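Local coordinates for protein hookworm platelet inhibitor 1 (Ancylostoma caninum, PDB 4TPV) that inhibits platelet aggregation and adhesion as a secreted hookworm toxin of the CAP superfamily, possibly by binding the integrins GPIIb/IIIa and alpha-2/beta-1, at residues E9-D13 and D14-M18; T47-E50 and K51-S55; D169-Q172 and N173-I177. All blocks are in the same frame, centred on the assembly; numbering follows the deposited sequence.

Interaction 1: residues E9-D13 and D14-M18; sequences EKLDD and DMREM
D12 N-caps helix 13-34, its carboxylate accepting from M15 N in the first turn. The capping bond D12 OD1 to M15 N is 3.0 Å long and, at 163° about the hydrogen, almost straight. With CG set between the backbone N and the carbonyl carbon (chi1 53°), the carboxylate folds back over the start of the helix, where OD1 also touches the CG of M15. The main chain of the cap continues into helical pairing: R16 N reaches D12 O, and E17 N reaches D13 O at 2.9 Å. A water held by D12 OD2 gives a further, weak bond to D14 OD2.

R16 doubles back over the cap on an extended chain. D13 OD1 lies near the guanidinium plane, at its edge, 2.9 Å from R16 NH1. The N-H...OD1 angle is only 128°, so the hydrogen bond within this salt bridge is weak; a second water links NH1 to L11 O. The stronger polar partner of R16 is E49, which takes NE. L11 CG lies over one face of the R16 guanidinium, 4.2 Å above its plane and offset toward the rim, while L11 CD1 packs against M15 CB at 3.6 Å. Beyond the contact, L11 rests on Y44 of strand 43-44 and on E49 and Y53 of helix 46-56, whereas M15 meets I80 at the start of helix 80-89.

Interaction 2: residues T47-E50 and K51-S55; sequences TLEE and KAYKS
E50 and K54, one helical turn apart, are joined by a salt bridge in which E50 OE2 and K54 NZ stand 2.6 Å apart. The ammonium comes to the syn side of OE2, lifted 24° out of the carboxylate plane. Both chains bend: E50 starts with CG anti to its backbone N and then turns at chi2 (73°), while K54 bends at chi2 and again at chi4, bringing CE to 3.2 Å from E50 OE2.

On the neighbouring side of the helix, E49 and Y53 run alongside each other in the same direction. E49 CG sits at the ring edge, in the ring plane, 3.8 Å from Y53 CD2, and the E49 carboxylate is turned 65° from the ring. Underneath runs regular i to i+4 backbone pairing, exemplified by A52 N to L48 O at 2.8 Å and K54 N to E50 O at 2.9 Å.

Residues outside the helix hold these acids in turn. R8 takes E50 OE1 in a second salt bridge, so E50 has two cationic partners, which would probably favour its anionic form. The E49 carboxylate is gripped at OE2 by Y44 OH and R16 NE, and at OE1 by R8 NE. R8 also makes a cation-pi contact with Y53, whose hydroxyl has a weak hydrogen bond to V124 N. A52 packs on A123 and V134 of the central sheet. The arrangement is that of a helix packed on the mixed sheet, as in the alpha-beta-alpha sandwich of the CAP fold, with a charged network along one flank.

Interaction 3: residues D169-Q172 and N173-I177; sequences DDWQ and NLLCI
W171 and L175 cross obliquely, the leucine methyl CD1 lying 3.7 Å from W171 CB and 3.8 Å from W171 CG. L175 has its CB directed toward 169-172, and CD1 meets the base of the indole, approaching the ring obliquely. The outer part of the ring leads away from this leucine toward helix 13-34, where the side chain meets E21 and N24.

Between these two residues the chain reverses. Q172 and N173 both have positive phi (56° and 52°), and L174 N returns to W171 O at 3.0 Å, an i to i+3 hydrogen bond closing a beta turn with both central residues in the left-handed helical region (close to type I'/III'). The donor stands 35° above the carbonyl plane, so the bond is not made on a lone pair. Beside it, L174 CD1 lies 4.0 Å from Q172 CB. On another part of the loop N173 folds back over D169: with CG placed beside its own backbone N, the amide ND2 comes 3.7 Å from D169 CA, a van der Waals approach to the main chain.

Further along, I177 pairs through its backbone with T166 of strand 166-167. The chemistry is consistent with a turn set by its backbone conformation and apolar contact, while the C176-C158 disulfide and backbone bonds to D168, M39 and T41 fix the chain beyond it; no salt bridge crosses the turn.

How the interactions relate
Interactions 1 and 2 form one cluster, though they belong to different helices: R16 NE and E49 OE2 make a salt bridge of 2.7 Å, and L11 is shared between them. Both bury charged groups (R16, E49) beside apolar ones; the exposed charges are acids in 9-18, while 47-55 exposes K54. Their chemistry is ionic and helical: a cap in 9-18, an i to i+4 ion pair in 47-55. Interaction 3 differs in kind, being a turn before a short strand in a disulfide-linked region, with apolar contact, one backbone bond and no ion pair. Its centre lies about 27 Å from that of interaction 2, across the chain's centre, yet its tryptophan touches helix 13-34, which interaction 1 begins.

Interaction 1: residues E9-D13 and D14-M18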
ATOM      1  N   GLU A   9      -1.117   2.927 -20.505  1.00 24.25           N
ATOM      2  CA  GLU A   9      -0.425   2.069 -21.449  1.00 27.59           C
ATOM      3  C   GLU A   9       0.000   0.738 -20.844  1.00 24.83           C
ATOM      4  O   GLU A   9      -0.068  -0.294 -21.510  1.00 24.88           O
ATOM      5  CB  GLU A   9       0.794   2.792 -22.006  1.00 30.43           C
ATOM      6  CG  GLU A   9       1.788   1.857 -22.645  1.00 42.72           C
ATOM      7  CD  GLU A   9       2.784   2.588 -23.501  1.00 52.13           C
ATOM      8  OE1 GLU A   9       2.703   3.833 -23.567  1.00 51.83           O
ATOM      9  OE2 GLU A   9       3.640   1.914 -24.110  1.00 61.71           O
ATOM     10  N   LYS A  10       0.438   0.757 -19.586  1.00 19.69           N
ATOM     11  CA  LYS A  10       1.022  -0.432 -18.958  1.00 24.16           C
ATOM     12  C   LYS A  10       0.268  -0.893 -17.705  1.00 23.00           C
ATOM     13  O   LYS A  10       0.766  -1.719 -16.926  1.00 21.76           O
ATOM     14  CB  LYS A  10       2.496  -0.165 -18.612  1.00 25.44           C
ATOM     15  CG  LYS A  10       3.354   0.198 -19.822  1.00 27.92           C
ATOM     16  CD  LYS A  10       4.778   0.550 -19.415  1.00 32.46           C
ATOM     17  CE  LYS A  10       5.627  -0.685 -19.150  1.00 30.73           C
ATOM     18  NZ  LYS A  10       5.945  -1.437 -20.407  1.00 29.34           N
ATOM     19  N   LEU A  11      -0.939  -0.372 -17.524  1.00 16.64           N
ATOM     20  CA  LEU A  11      -1.747  -0.683 -16.352  1.00 14.40           C
ATOM     21  C   LEU A  11      -3.220  -0.747 -16.778  1.00 16.32           C
ATOM     22  O   LEU A  11      -3.687   0.147 -17.494  1.00 21.89           O
ATOM     23  CB  LEU A  11      -1.528   0.388 -15.268  1.00 16.81           C
ATOM     24  CG  LEU A  11      -2.271   0.185 -13.950  1.00 13.69           C
ATOM     25  CD1 LEU A  11      -1.651  -0.954 -13.168  1.00 17.20           C
ATOM     26  CD2 LEU A  11      -2.289   1.467 -13.104  1.00 16.48           C
ATOM     27  N   ASP A  12      -3.937  -1.807 -16.395  1.00 14.19           N
ATOM     28  CA  ASP A  12      -5.378  -1.880 -16.647  1.00 19.44           C
ATOM     29  C   ASP A  12      -6.155  -2.238 -15.381  1.00 17.40           C
ATOM     30  O   ASP A  12      -5.561  -2.394 -14.315  1.00 14.09           O
ATOM     31  CB  ASP A  12      -5.684  -2.882 -17.758  1.00 19.13           C
ATOM     32  CG  ASP A  12      -5.075  -4.252 -17.496  1.00 18.70           C
ATOM     33  OD1 ASP A  12      -4.760  -4.580 -16.329  1.00 22.24           O
ATOM     34  OD2 ASP A  12      -4.912  -5.017 -18.466  1.00 24.37           O
ATOM     35  N   ASP A  13      -7.480  -2.359 -15.489  1.00 17.33           N
ATOM     36  CA  ASP A  13      -8.302  -2.625 -14.300  1.00 13.89           C
ATOM     37  C   ASP A  13      -7.904  -3.912 -13.594  1.00 14.82           C
ATOM     38  O   ASP A  13      -7.928  -3.993 -12.359  1.00 14.63           O
ATOM     39  CB  ASP A  13      -9.786  -2.699 -14.653  1.00 19.57           C
ATOM     40  CG  ASP A  13     -10.394  -1.337 -14.901  1.00 24.62           C
ATOM     41  OD1 ASP A  13      -9.672  -0.333 -14.771  1.00 17.08           O
ATOM     42  OD2 ASP A  13     -11.601  -1.272 -15.221  1.00 23.74           O
ATOM     43  N   ASP A  14      -7.565  -4.920 -14.390  1.00 17.06           N
ATOM     44  CA  ASP A  14      -7.090  -6.201 -13.886  1.00 16.79           C
ATOM     45  C   ASP A  14      -5.897  -6.004 -12.947  1.00 13.22           C
ATOM     46  O   ASP A  14      -5.876  -6.495 -11.816  1.00 14.18           O
ATOM     47  CB  ASP A  14      -6.702  -7.105 -15.056  1.00 20.48           C
ATOM     48  CG  ASP A  14      -6.525  -8.548 -14.649  1.00 33.72           C
ATOM     49  OD1 ASP A  14      -7.235  -8.995 -13.726  1.00 36.14           O
ATOM     50  OD2 ASP A  14      -5.683  -9.235 -15.263  1.00 40.20           O
ATOM     51  N   MET A  15      -4.899  -5.273 -13.422  1.00 13.55           N
ATOM     52  CA  MET A  15      -3.714  -5.035 -12.608  1.00 13.06           C
ATOM     53  C   MET A  15      -4.007  -4.153 -11.389  1.00 11.06           C
ATOM     54  O   MET A  15      -3.390  -4.325 -10.347  1.00 12.19           O
ATOM     55  CB  MET A  15      -2.613  -4.397 -13.443  1.00 12.07           C
ATOM     56  CG  MET A  15      -2.131  -5.270 -14.595  1.00 14.66           C
ATOM     57  SD  MET A  15      -0.952  -4.387 -15.640  1.00 23.10           S
ATOM     58  CE  MET A  15       0.231  -3.923 -14.370  1.00 11.40           C
ATOM     59  N   ARG A  16      -4.918  -3.192 -11.540  1.00 11.90           N
ATOM     60  CA  ARG A  16      -5.297  -2.347 -10.404  1.00 12.32           C
ATOM     61  C   ARG A  16      -5.845  -3.236  -9.305  1.00 13.94           C
ATOM     62  O   ARG A  16      -5.477  -3.102  -8.147  1.00  9.25           O
ATOM     63  CB  ARG A  16      -6.317  -1.273 -10.803  1.00 13.12           C
ATOM     64  CG  ARG A  16      -5.773  -0.270 -11.804  1.00 11.02           C
ATOM     65  CD  ARG A  16      -6.841   0.700 -12.259  1.00 12.18           C
ATOM     66  NE  ARG A  16      -6.244   1.745 -13.083  1.00 11.39           N
ATOM     67  CZ  ARG A  16      -6.377   1.847 -14.404  1.00 14.59           C
ATOM     68  NH1 ARG A  16      -7.132   0.984 -15.078  1.00 19.31           N
ATOM     69  NH2 ARG A  16      -5.765   2.836 -15.049  1.00 15.02           N
ATOM     70  N   GLU A  17      -6.704  -4.179  -9.686  1.00 14.73           N
ATOM     71  CA  GLU A  17      -7.259  -5.134  -8.742  1.00 14.90           C
ATOM     72  C   GLU A  17      -6.161  -6.019  -8.140  1.00 12.86           C
ATOM     73  O   GLU A  17      -6.163  -6.271  -6.936  1.00 12.77           O
ATOM     74  CB  GLU A  17      -8.335  -5.991  -9.430  1.00 14.34           C
ATOM     75  CG  GLU A  17      -9.202  -6.773  -8.471  1.00 21.31           C
ATOM     76  CD  GLU A  17     -10.349  -7.478  -9.180  1.00 34.97           C
ATOM     77  OE1 GLU A  17     -10.143  -7.957 -10.319  1.00 42.73           O
ATOM     78  OE2 GLU A  17     -11.459  -7.540  -8.608  1.00 40.52           O
ATOM     79  N   MET A  18      -5.207  -6.456  -8.955  1.00 10.67           N
ATOM     80  CA  MET A  18      -4.113  -7.278  -8.462  1.00 10.46           C
ATOM     81  C   MET A  18      -3.329  -6.490  -7.418  1.00 10.68           C
ATOM     82  O   MET A  18      -3.047  -7.000  -6.357  1.00 10.57           O
ATOM     83  CB  MET A  18      -3.198  -7.743  -9.594  1.00 12.01           C
ATOM     84  CG  MET A  18      -3.838  -8.793 -10.501  1.00 14.69           C
ATOM     85  SD  MET A  18      -2.824  -9.021 -11.975  1.00 19.61           S
ATOM     86  CE  MET A  18      -3.886 -10.093 -12.963  1.00 13.99           C
TER
HETATM   87  O   HOH W   1      -6.092   1.327 -17.963  1.00 29.97           O
HETATM   88  O   HOH W   2      -5.321  -7.903 -18.333  1.00 43.25           O

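Interaction 2: residues T47-E50 and K51-S55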
ATOM      1  N   THR A  47      -7.301   8.945  -7.966  1.00 10.09           N
ATOM      2  CA  THR A  47      -6.570  10.187  -7.741  1.00 10.81           C
ATOM      3  C   THR A  47      -5.109   9.935  -7.318  1.00 11.18           C
ATOM      4  O   THR A  47      -4.184  10.600  -7.815  1.00 10.28           O
ATOM      5  CB  THR A  47      -7.289  11.043  -6.696  1.00 18.06           C
ATOM      6  OG1 THR A  47      -8.534  11.486  -7.265  1.00 19.91           O
ATOM      7  CG2 THR A  47      -6.455  12.254  -6.342  1.00 24.23           C
ATOM      8  N   LEU A  48      -4.893   8.979  -6.419  1.00 10.74           N
ATOM      9  CA  LEU A  48      -3.539   8.569  -6.075  1.00  9.89           C
ATOM     10  C   LEU A  48      -2.823   7.941  -7.264  1.00 12.00           C
ATOM     11  O   LEU A  48      -1.610   8.090  -7.399  1.00 13.13           O
ATOM     12  CB  LEU A  48      -3.555   7.586  -4.909  1.00 10.42           C
ATOM     13  CG  LEU A  48      -3.969   8.239  -3.610  1.00  9.38           C
ATOM     14  CD1 LEU A  48      -3.828   7.227  -2.477  1.00  9.95           C
ATOM     15  CD2 LEU A  48      -3.113   9.478  -3.329  1.00 16.56           C
ATOM     16  N   GLU A  49      -3.565   7.249  -8.130  1.00 11.49           N
ATOM     17  CA  GLU A  49      -2.936   6.719  -9.339  1.00 10.71           C
ATOM     18  C   GLU A  49      -2.367   7.852 -10.189  1.00 10.55           C
ATOM     19  O   GLU A  49      -1.243   7.753 -10.693  1.00 11.19           O
ATOM     20  CB  GLU A  49      -3.907   5.883 -10.183  1.00 10.83           C
ATOM     21  CG  GLU A  49      -3.318   5.507 -11.558  1.00  9.27           C
ATOM     22  CD  GLU A  49      -4.201   4.559 -12.361  1.00  9.93           C
ATOM     23  OE1 GLU A  49      -4.507   4.894 -13.533  1.00 12.45           O
ATOM     24  OE2 GLU A  49      -4.566   3.490 -11.838  1.00 12.33           O
ATOM     25  N   GLU A  50      -3.130   8.929 -10.363  1.00  9.81           N
ATOM     26  CA  GLU A  50      -2.618  10.052 -11.140  1.00  9.77           C
ATOM     27  C   GLU A  50      -1.386  10.671 -10.455  1.00 11.90           C
ATOM     28  O   GLU A  50      -0.413  11.017 -11.124  1.00 11.41           O
ATOM     29  CB  GLU A  50      -3.696  11.105 -11.363  1.00 10.48           C
ATOM     30  CG  GLU A  50      -3.141  12.443 -11.859  1.00 11.00           C
ATOM     31  CD  GLU A  50      -2.662  12.445 -13.310  1.00 14.68           C
ATOM     32  OE1 GLU A  50      -2.717  11.399 -13.989  1.00 15.28           O
ATOM     33  OE2 GLU A  50      -2.213  13.522 -13.758  1.00 15.93           O
ATOM     34  N   LYS A  51      -1.413  10.764  -9.125  1.00 11.00           N
ATOM     35  CA  LYS A  51      -0.257  11.257  -8.378  1.00 10.86           C
ATOM     36  C   LYS A  51       0.945  10.341  -8.617  1.00 10.17           C
ATOM     37  O   LYS A  51       2.089  10.798  -8.807  1.00 11.72           O
ATOM     38  CB  LYS A  51      -0.587  11.341  -6.882  1.00 14.94           C
ATOM     39  CG  LYS A  51       0.466  12.025  -6.016  1.00 17.71           C
ATOM     40  CD  LYS A  51       0.024  12.013  -4.557  1.00 20.02           C
ATOM     41  CE  LYS A  51       1.078  12.652  -3.658  1.00 26.98           C
ATOM     42  NZ  LYS A  51       0.815  12.381  -2.213  1.00 32.49           N
ATOM     43  N   ALA A  52       0.672   9.046  -8.635  1.00 10.72           N
ATOM     44  CA  ALA A  52       1.733   8.071  -8.870  1.00  8.62           C
ATOM     45  C   ALA A  52       2.329   8.205 -10.269  1.00  8.97           C
ATOM     46  O   ALA A  52       3.551   8.094 -10.430  1.00 10.38           O
ATOM     47  CB  ALA A  52       1.203   6.644  -8.637  1.00  8.95           C
ATOM     48  N   TYR A  53       1.486   8.454 -11.285  1.00  9.29           N
ATOM     49  CA  TYR A  53       2.000   8.639 -12.645  1.00 10.48           C
ATOM     50  C   TYR A  53       2.827   9.917 -12.752  1.00 12.38           C
ATOM     51  O   TYR A  53       3.908   9.914 -13.337  1.00 12.57           O
ATOM     52  CB  TYR A  53       0.860   8.628 -13.696  1.00 10.07           C
ATOM     53  CG  TYR A  53       0.659   7.241 -14.229  1.00 10.02           C
ATOM     54  CD1 TYR A  53       1.503   6.728 -15.211  1.00 11.71           C
ATOM     55  CD2 TYR A  53      -0.298   6.405 -13.688  1.00  9.92           C
ATOM     56  CE1 TYR A  53       1.374   5.428 -15.667  1.00 10.22           C
ATOM     57  CE2 TYR A  53      -0.433   5.091 -14.128  1.00 10.35           C
ATOM     58  CZ  TYR A  53       0.406   4.610 -15.130  1.00  9.94           C
ATOM     59  OH  TYR A  53       0.286   3.321 -15.581  1.00 11.98           O
ATOM     60  N   LYS A  54       2.332  11.004 -12.185  1.00 12.51           N
ATOM     61  CA  LYS A  54       3.037  12.263 -12.283  1.00 13.19           C
ATOM     62  C   LYS A  54       4.418  12.140 -11.642  1.00 13.43           C
ATOM     63  O   LYS A  54       5.390  12.733 -12.123  1.00 15.04           O
ATOM     64  CB  LYS A  54       2.216  13.385 -11.639  1.00 15.68           C
ATOM     65  CG  LYS A  54       1.047  13.865 -12.526  1.00 15.02           C
ATOM     66  CD  LYS A  54       1.550  14.571 -13.786  1.00 15.57           C
ATOM     67  CE  LYS A  54       0.413  15.112 -14.684  1.00 19.03           C
ATOM     68  NZ  LYS A  54      -0.310  14.080 -15.489  1.00 16.55           N
ATOM     69  N   SER A  55       4.507  11.337 -10.586  1.00 10.13           N
ATOM     70  CA  SER A  55       5.779  11.131  -9.894  1.00  9.49           C
ATOM     71  C   SER A  55       6.658  10.122 -10.631  1.00  9.57           C
ATOM     72  O   SER A  55       7.869  10.331 -10.796  1.00 11.85           O
ATOM     73  CB  SER A  55       5.550  10.655  -8.460  1.00 16.97           C
ATOM     74  OG  SER A  55       6.799  10.420  -7.838  1.00 21.19           O
TER

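Interaction 3: residues D169-Q172 and N173-I177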
ATOM      1  N   ASP A 169     -15.736  -7.904   7.097  1.00 12.89           N
ATOM      2  CA  ASP A 169     -15.924  -9.354   6.983  1.00 16.87           C
ATOM      3  C   ASP A 169     -15.391  -9.882   5.644  1.00 14.28           C
ATOM      4  O   ASP A 169     -15.321 -11.097   5.424  1.00 15.98           O
ATOM      5  CB  ASP A 169     -17.399  -9.759   7.189  1.00 26.42           C
ATOM      6  CG  ASP A 169     -18.362  -8.991   6.307  1.00 37.85           C
ATOM      7  OD1 ASP A 169     -17.935  -8.471   5.251  1.00 39.45           O
ATOM      8  OD2 ASP A 169     -19.562  -8.919   6.677  1.00 40.51           O
ATOM      9  N   ASP A 170     -14.976  -8.978   4.767  1.00 13.79           N
ATOM     10  CA  ASP A 170     -14.336  -9.372   3.512  1.00 15.02           C
ATOM     11  C   ASP A 170     -12.894  -9.822   3.705  1.00 14.84           C
ATOM     12  O   ASP A 170     -12.314 -10.476   2.833  1.00 11.80           O
ATOM     13  CB  ASP A 170     -14.344  -8.207   2.517  1.00 14.41           C
ATOM     14  CG  ASP A 170     -15.698  -7.942   1.940  1.00 20.04           C
ATOM     15  OD1 ASP A 170     -16.563  -8.844   1.973  1.00 18.43           O
ATOM     16  OD2 ASP A 170     -15.883  -6.822   1.420  1.00 19.13           O
ATOM     17  N   TRP A 171     -12.301  -9.425   4.829  1.00 11.79           N
ATOM     18  CA  TRP A 171     -10.884  -9.650   5.089  1.00  9.77           C
ATOM     19  C   TRP A 171     -10.709 -10.294   6.455  1.00 13.97           C
ATOM     20  O   TRP A 171      -9.949  -9.819   7.303  1.00 13.17           O
ATOM     21  CB  TRP A 171     -10.095  -8.332   4.964  1.00 12.46           C
ATOM     22  CG  TRP A 171      -9.994  -7.927   3.521  1.00 12.71           C
ATOM     23  CD1 TRP A 171     -10.778  -7.035   2.866  1.00 11.87           C
ATOM     24  CD2 TRP A 171      -9.112  -8.483   2.531  1.00 12.84           C
ATOM     25  NE1 TRP A 171     -10.434  -6.977   1.532  1.00 16.96           N
ATOM     26  CE2 TRP A 171      -9.408  -7.853   1.306  1.00 12.53           C
ATOM     27  CE3 TRP A 171      -8.100  -9.447   2.566  1.00 16.47           C
ATOM     28  CZ2 TRP A 171      -8.729  -8.154   0.123  1.00 16.62           C
ATOM     29  CZ3 TRP A 171      -7.413  -9.731   1.383  1.00 16.27           C
ATOM     30  CH2 TRP A 171      -7.734  -9.089   0.187  1.00 13.05           C
ATOM     31  N   GLN A 172     -11.457 -11.375   6.642  1.00 12.95           N
ATOM     32  CA  GLN A 172     -11.366 -12.265   7.804  1.00 13.88           C
ATOM     33  C   GLN A 172     -11.540 -11.521   9.127  1.00 16.14           C
ATOM     34  O   GLN A 172     -11.040 -11.954  10.166  1.00 13.36           O
ATOM     35  CB  GLN A 172     -10.028 -13.034   7.788  1.00 15.77           C
ATOM     36  CG  GLN A 172      -9.792 -13.871   6.510  1.00 15.42           C
ATOM     37  CD  GLN A 172      -9.269 -13.025   5.313  1.00 20.99           C
ATOM     38  OE1 GLN A 172      -8.277 -12.301   5.437  1.00 21.14           O
ATOM     39  NE2 GLN A 172      -9.931 -13.130   4.162  1.00 21.60           N
ATOM     40  N   ASN A 173     -12.306 -10.432   9.097  1.00 12.85           N
ATOM     41  CA  ASN A 173     -12.494  -9.593  10.275  1.00 14.54           C
ATOM     42  C   ASN A 173     -11.176  -9.172  10.930  1.00 10.19           C
ATOM     43  O   ASN A 173     -11.082  -9.073  12.165  1.00 12.75           O
ATOM     44  CB  ASN A 173     -13.396 -10.303  11.279  1.00 13.83           C
ATOM     45  CG  ASN A 173     -14.809 -10.434  10.766  1.00 24.24           C
ATOM     46  OD1 ASN A 173     -15.266 -11.531  10.460  1.00 33.52           O
ATOM     47  ND2 ASN A 173     -15.498  -9.303  10.628  1.00 20.62           N
ATOM     48  N   LEU A 174     -10.196  -8.871  10.086  1.00 11.39           N
ATOM     49  CA  LEU A 174      -8.887  -8.429  10.534  1.00 11.36           C
ATOM     50  C   LEU A 174      -8.664  -6.957  10.253  1.00 15.09           C
ATOM     51  O   LEU A 174      -7.839  -6.320  10.916  1.00 12.68           O
ATOM     52  CB  LEU A 174      -7.778  -9.232   9.848  1.00  8.92           C
ATOM     53  CG  LEU A 174      -7.630 -10.681  10.314  1.00 12.97           C
ATOM     54  CD1 LEU A 174      -6.724 -11.445   9.364  1.00 14.82           C
ATOM     55  CD2 LEU A 174      -7.098 -10.723  11.750  1.00 15.31           C
ATOM     56  N   LEU A 175      -9.393  -6.430   9.262  1.00 11.05           N
ATOM     57  CA  LEU A 175      -9.187  -5.068   8.765  1.00 11.85           C
ATOM     58  C   LEU A 175     -10.417  -4.192   8.997  1.00  9.67           C
ATOM     59  O   LEU A 175     -11.513  -4.689   9.224  1.00 12.93           O
ATOM     60  CB  LEU A 175      -8.834  -5.097   7.267  1.00  8.87           C
ATOM     61  CG  LEU A 175      -7.703  -6.035   6.822  1.00  9.56           C
ATOM     62  CD1 LEU A 175      -7.396  -5.865   5.337  1.00 11.36           C
ATOM     63  CD2 LEU A 175      -6.451  -5.836   7.677  1.00 11.55           C
ATOM     64  N   CYS A 176     -10.212  -2.881   8.964  1.00 10.65           N
ATOM     65  CA  CYS A 176     -11.303  -1.923   9.172  1.00  9.53           C
ATOM     66  C   CYS A 176     -11.732  -1.323   7.857  1.00 10.02           C
ATOM     67  O   CYS A 176     -10.899  -0.843   7.109  1.00 11.80           O
ATOM     68  CB  CYS A 176     -10.872  -0.791  10.095  1.00  9.37           C
ATOM     69  SG  CYS A 176     -10.215  -1.297  11.691  1.00 14.71           S
ATOM     70  N   ILE A 177     -13.037  -1.302   7.589  1.00  9.54           N
ATOM     71  CA  ILE A 177     -13.546  -0.743   6.322  1.00  9.99           C
ATOM     72  C   ILE A 177     -14.533   0.406   6.543  1.00 13.31           C
ATOM     73  O   ILE A 177     -15.301   0.404   7.499  1.00 10.76           O
ATOM     74  CB  ILE A 177     -14.223  -1.855   5.483  1.00 11.14           C
ATOM     75  CG1 ILE A 177     -14.572  -1.369   4.074  1.00 18.22           C
ATOM     76  CG2 ILE A 177     -15.449  -2.435   6.196  1.00 11.56           C
ATOM     77  CD1 ILE A 177     -13.377  -1.073   3.210  1.00 18.27           C
TER